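Local coordinates for farnesyl diphosphate phosphatase YisP (Bacillus subtilis subsp. subtilis, PDB 3WE9), which hydrolyses farnesyl diphosphate to farnesol and diphosphate and takes part in biofilm formation, at residues 195-206 against 245-256. Sequence-based numbering, arbitrary orientation.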
loop_
_atom_site.group_PDB
_atom_site.type_symbol
_atom_site.label_atom_id
_atom_site.label_comp_id
_atom_site.label_asym_id
_atom_site.label_seq_id
_atom_site.Cartn_x
_atom_site.Cartn_y
_atom_site.Cartn_z
ATOM N N GLY A 195 22.178 12.081 0.528
ATOM C CA GLY A 195 21.736 10.751 0.164
ATOM C C GLY A 195 22.823 9.745 0.490
ATOM O O GLY A 195 23.034 8.774 -0.243
ATOM N N THR A 196 23.519 9.972 1.599
ATOM C CA THR A 196 24.598 9.081 2.005
ATOM C C THR A 196 24.091 7.782 2.615
ATOM O O THR A 196 23.309 7.793 3.565
ATOM C CB THR A 196 25.533 9.750 3.029
ATOM O OG1 THR A 196 26.039 10.977 2.483
ATOM C CG2 THR A 196 26.704 8.825 3.361
ATOM N N VAL A 197 24.542 6.660 2.061
ATOM C CA VAL A 197 24.149 5.355 2.573
ATOM C C VAL A 197 25.301 4.797 3.392
ATOM O O VAL A 197 26.228 4.189 2.852
ATOM C CB VAL A 197 23.816 4.362 1.444
ATOM C CG1 VAL A 197 23.470 2.993 2.043
ATOM C CG2 VAL A 197 22.652 4.888 0.619
ATOM N N ASN A 198 25.255 5.041 4.696
ATOM C CA ASN A 198 26.284 4.547 5.591
ATOM C C ASN A 198 25.608 3.660 6.621
ATOM O O ASN A 198 24.399 3.416 6.537
ATOM C CB ASN A 198 27.016 5.712 6.276
ATOM C CG ASN A 198 26.062 6.731 6.886
ATOM O OD1 ASN A 198 24.923 6.405 7.223
ATOM N ND2 ASN A 198 26.534 7.968 7.041
ATOM N N LYS A 199 26.383 3.171 7.586
ATOM C CA LYS A 199 25.851 2.307 8.634
ATOM C C LYS A 199 24.716 2.989 9.399
ATOM O O LYS A 199 23.709 2.364 9.718
ATOM C CB LYS A 199 26.964 1.912 9.607
ATOM C CG LYS A 199 26.496 1.019 10.750
ATOM C CD LYS A 199 25.883 -0.279 10.234
ATOM C CE LYS A 199 25.482 -1.197 11.386
ATOM N NZ LYS A 199 24.832 -2.450 10.915
ATOM N N ALA A 200 24.891 4.272 9.695
ATOM C CA ALA A 200 23.877 5.043 10.414
ATOM C C ALA A 200 22.566 5.032 9.628
ATOM O O ALA A 200 21.479 4.950 10.209
ATOM C CB ALA A 200 24.359 6.476 10.612
ATOM N N PHE A 201 22.660 5.121 8.306
ATOM C CA PHE A 201 21.456 5.103 7.490
ATOM C C PHE A 201 20.784 3.739 7.456
ATOM O O PHE A 201 19.561 3.642 7.592
ATOM C CB PHE A 201 21.727 5.525 6.046
ATOM C CG PHE A 201 20.522 5.368 5.156
ATOM C CD1 PHE A 201 19.379 6.138 5.376
ATOM C CD2 PHE A 201 20.495 4.405 4.152
ATOM C CE1 PHE A 201 18.223 5.948 4.610
ATOM C CE2 PHE A 201 19.348 4.204 3.381
ATOM C CZ PHE A 201 18.207 4.977 3.613
ATOM N N THR A 202 21.570 2.681 7.265
ATOM C CA THR A 202 20.990 1.348 7.202
ATOM C C THR A 202 20.340 0.971 8.533
ATOM O O THR A 202 19.323 0.278 8.554
ATOM C CB THR A 202 22.038 0.281 6.779
ATOM O OG1 THR A 202 23.144 0.296 7.686
ATOM C CG2 THR A 202 22.538 0.569 5.366
ATOM N N MET A 203 20.922 1.425 9.641
ATOM C CA MET A 203 20.337 1.154 10.953
ATOM C C MET A 203 18.998 1.881 11.079
ATOM O O MET A 203 18.040 1.344 11.631
ATOM C CB MET A 203 21.279 1.608 12.071
ATOM C CG MET A 203 22.472 0.688 12.242
ATOM S SD MET A 203 23.571 1.263 13.535
ATOM C CE MET A 203 22.807 0.510 14.982
ATOM N N THR A 204 18.945 3.104 10.557
ATOM C CA THR A 204 17.730 3.908 10.576
ATOM C C THR A 204 16.669 3.212 9.725
ATOM O O THR A 204 15.526 3.028 10.148
ATOM C CB THR A 204 17.993 5.317 9.994
ATOM O OG1 THR A 204 18.925 6.011 10.837
ATOM C CG2 THR A 204 16.682 6.120 9.896
ATOM N N TRP A 205 17.068 2.809 8.524
ATOM C CA TRP A 205 16.170 2.136 7.595
ATOM C C TRP A 205 15.652 0.818 8.173
ATOM O O TRP A 205 14.462 0.540 8.108
ATOM C CB TRP A 205 16.904 1.871 6.275
ATOM C CG TRP A 205 16.033 1.401 5.162
ATOM C CD1 TRP A 205 15.451 2.170 4.193
ATOM C CD2 TRP A 205 15.674 0.043 4.866
ATOM N NE1 TRP A 205 14.758 1.376 3.307
ATOM C CE2 TRP A 205 14.876 0.069 3.697
ATOM C CE3 TRP A 205 15.949 -1.188 5.474
ATOM C CZ2 TRP A 205 14.353 -1.099 3.119
ATOM C CZ3 TRP A 205 15.426 -2.356 4.896
ATOM C CH2 TRP A 205 14.637 -2.296 3.732
ATOM N N GLU A 206 16.551 0.011 8.730
ATOM C CA GLU A 206 16.162 -1.276 9.300
ATOM C C GLU A 206 15.258 -1.120 10.527
ATOM O O GLU A 206 14.389 -1.953 10.781
ATOM C CB GLU A 206 17.407 -2.099 9.656
ATOM C CG GLU A 206 18.207 -2.611 8.441
ATOM C CD GLU A 206 17.431 -3.612 7.583
ATOM O OE1 GLU A 206 16.373 -4.097 8.035
ATOM O OE2 GLU A 206 17.883 -3.926 6.456
ATOM N N LEU A 245 11.314 -5.583 0.437
ATOM C CA LEU A 245 12.264 -5.244 1.492
ATOM C C LEU A 245 13.553 -6.048 1.332
ATOM O O LEU A 245 14.655 -5.531 1.539
ATOM C CB LEU A 245 11.649 -5.516 2.869
ATOM C CG LEU A 245 10.475 -4.601 3.241
ATOM C CD1 LEU A 245 9.817 -5.086 4.517
ATOM C CD2 LEU A 245 10.977 -3.168 3.392
ATOM N N GLU A 246 13.420 -7.318 0.961
ATOM C CA GLU A 246 14.602 -8.154 0.775
ATOM C C GLU A 246 15.434 -7.672 -0.418
ATOM O O GLU A 246 16.667 -7.666 -0.359
ATOM C CB GLU A 246 14.187 -9.617 0.588
ATOM C CG GLU A 246 13.494 -10.213 1.806
ATOM C CD GLU A 246 14.421 -10.378 3.012
ATOM O OE1 GLU A 246 15.016 -9.376 3.473
ATOM O OE2 GLU A 246 14.554 -11.523 3.503
ATOM N N LYS A 247 14.767 -7.245 -1.488
ATOM C CA LYS A 247 15.471 -6.759 -2.674
ATOM C C LYS A 247 16.263 -5.501 -2.339
ATOM O O LYS A 247 17.411 -5.334 -2.762
ATOM C CB LYS A 247 14.484 -6.452 -3.809
ATOM C CG LYS A 247 15.172 -6.014 -5.107
ATOM C CD LYS A 247 14.197 -5.821 -6.262
ATOM C CE LYS A 247 14.946 -5.448 -7.544
ATOM N NZ LYS A 247 14.044 -5.296 -8.719
ATOM N N ILE A 248 15.637 -4.608 -1.582
ATOM C CA ILE A 248 16.288 -3.367 -1.183
ATOM C C ILE A 248 17.560 -3.701 -0.403
ATOM O O ILE A 248 18.613 -3.101 -0.626
ATOM C CB ILE A 248 15.333 -2.504 -0.315
ATOM C CG1 ILE A 248 14.122 -2.082 -1.163
ATOM C CG2 ILE A 248 16.073 -1.280 0.228
ATOM C CD1 ILE A 248 13.026 -1.347 -0.395
ATOM N N ARG A 249 17.464 -4.666 0.505
ATOM C CA ARG A 249 18.623 -5.070 1.293
ATOM C C ARG A 249 19.696 -5.648 0.372
ATOM O O ARG A 249 20.884 -5.379 0.544
ATOM C CB ARG A 249 18.219 -6.109 2.339
ATOM C CG ARG A 249 17.384 -5.531 3.469
ATOM C CD ARG A 249 16.876 -6.610 4.417
ATOM N NE ARG A 249 16.120 -6.024 5.519
ATOM C CZ ARG A 249 14.907 -6.416 5.889
ATOM N NH1 ARG A 249 14.299 -7.408 5.245
ATOM N NH2 ARG A 249 14.297 -5.808 6.893
ATOM N N ALA A 250 19.256 -6.435 -0.606
ATOM C CA ALA A 250 20.149 -7.066 -1.574
ATOM C C ALA A 250 20.843 -6.030 -2.447
ATOM O O ALA A 250 21.948 -6.254 -2.946
ATOM C CB ALA A 250 19.358 -8.041 -2.454
ATOM N N LYS A 251 20.190 -4.892 -2.635
ATOM C CA LYS A 251 20.762 -3.841 -3.454
ATOM C C LYS A 251 21.372 -2.725 -2.621
ATOM O O LYS A 251 21.375 -1.562 -3.020
ATOM C CB LYS A 251 19.712 -3.280 -4.402
ATOM C CG LYS A 251 19.099 -4.322 -5.330
ATOM C CD LYS A 251 20.136 -4.925 -6.254
ATOM C CE LYS A 251 19.501 -5.930 -7.205
ATOM N NZ LYS A 251 20.525 -6.538 -8.099
ATOM N N GLN A 252 21.858 -3.100 -1.443
ATOM C CA GLN A 252 22.551 -2.181 -0.553
ATOM C C GLN A 252 21.814 -0.918 -0.111
ATOM O O GLN A 252 22.434 0.129 0.058
ATOM C CB GLN A 252 23.881 -1.790 -1.201
ATOM C CG GLN A 252 24.623 -2.974 -1.824
ATOM C CD GLN A 252 24.722 -4.165 -0.887
ATOM O OE1 GLN A 252 24.010 -5.165 -1.043
ATOM N NE2 GLN A 252 25.604 -4.064 0.100
ATOM N N HIS A 253 20.503 -1.013 0.072
ATOM C CA HIS A 253 19.712 0.129 0.533
ATOM C C HIS A 253 19.923 1.388 -0.309
ATOM O O HIS A 253 19.812 2.499 0.200
ATOM C CB HIS A 253 20.072 0.448 1.990
ATOM C CG HIS A 253 19.870 -0.700 2.929
ATOM N ND1 HIS A 253 20.846 -1.641 3.179
ATOM C CD2 HIS A 253 18.791 -1.075 3.657
ATOM C CE1 HIS A 253 20.379 -2.546 4.022
ATOM N NE2 HIS A 253 19.133 -2.226 4.327
ATOM N N ASP A 254 20.200 1.204 -1.597
ATOM C CA ASP A 254 20.478 2.310 -2.519
ATOM C C ASP A 254 19.193 3.033 -2.950
ATOM O O ASP A 254 18.989 3.316 -4.138
ATOM C CB ASP A 254 21.217 1.737 -3.738
ATOM C CG ASP A 254 22.124 2.747 -4.425
ATOM O OD1 ASP A 254 22.407 3.825 -3.865
ATOM O OD2 ASP A 254 22.578 2.440 -5.545
ATOM N N VAL A 255 18.348 3.362 -1.972
ATOM C CA VAL A 255 17.065 4.008 -2.236
ATOM C C VAL A 255 17.076 5.511 -2.474
ATOM O O VAL A 255 16.033 6.084 -2.779
ATOM C CB VAL A 255 16.045 3.697 -1.105
ATOM C CG1 VAL A 255 15.772 2.205 -1.055
ATOM C CG2 VAL A 255 16.580 4.197 0.231
ATOM N N PHE A 256 18.229 6.155 -2.319
ATOM C CA PHE A 256 18.326 7.595 -2.581
ATOM C C PHE A 256 18.552 7.779 -4.087
ATOM O O PHE A 256 18.203 8.813 -4.664
ATOM C CB PHE A 256 19.509 8.221 -1.827
ATOM C CG PHE A 256 19.317 8.299 -0.334
ATOM C CD1 PHE A 256 18.306 9.083 0.218
ATOM C CD2 PHE A 256 20.158 7.595 0.519
ATOM C CE1 PHE A 256 18.140 9.165 1.604
ATOM C CE2 PHE A 256 19.998 7.671 1.908
ATOM C CZ PHE A 256 18.990 8.456 2.446
#
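Trp205 and His253 meet edge to face at the tight centre of this contact: imidazole CD2 comes down on the indole near CE3, 3.4 Å away, with planes 78° apart. With CG anti to the backbone N (chi1 -170°), Trp205 carries its indole across to Ile248, whose CG2 approaches CZ2 to 3.4 Å, and to Leu245; NE1 is satisfied by Leu165 O. Thr202 CG2 covers one face of the imidazole. Farther along, Phe256 CE2 sits over the centre of the Phe201 ring, the planes inclined at 45°, while Gly195 CA packs on a face of Phe256, 3.6 Å from its centroid. The more open, polar side is a salt-bridge network. Arg249 grips Glu206 side-on, NE to OE2 and NH2 to OE1, both 2.9 Å, on the syn lone pairs; NH1 turns to Glu246 and Glu213. His253 NE2 meets Glu206 OE2 on the anti side, tilted out of the carboxylate plane (3.0 Å). With an alanine in place of Arg249, Glu206 would probably lose the two-nitrogen grip that sets its carboxylate, and Glu246 and Glu213 their shared positive partner. The arrangement joins the start of helix 199-221 to the end of helix 228-250, antiparallel here, within the all-helical squalene/phytoene synthase fold.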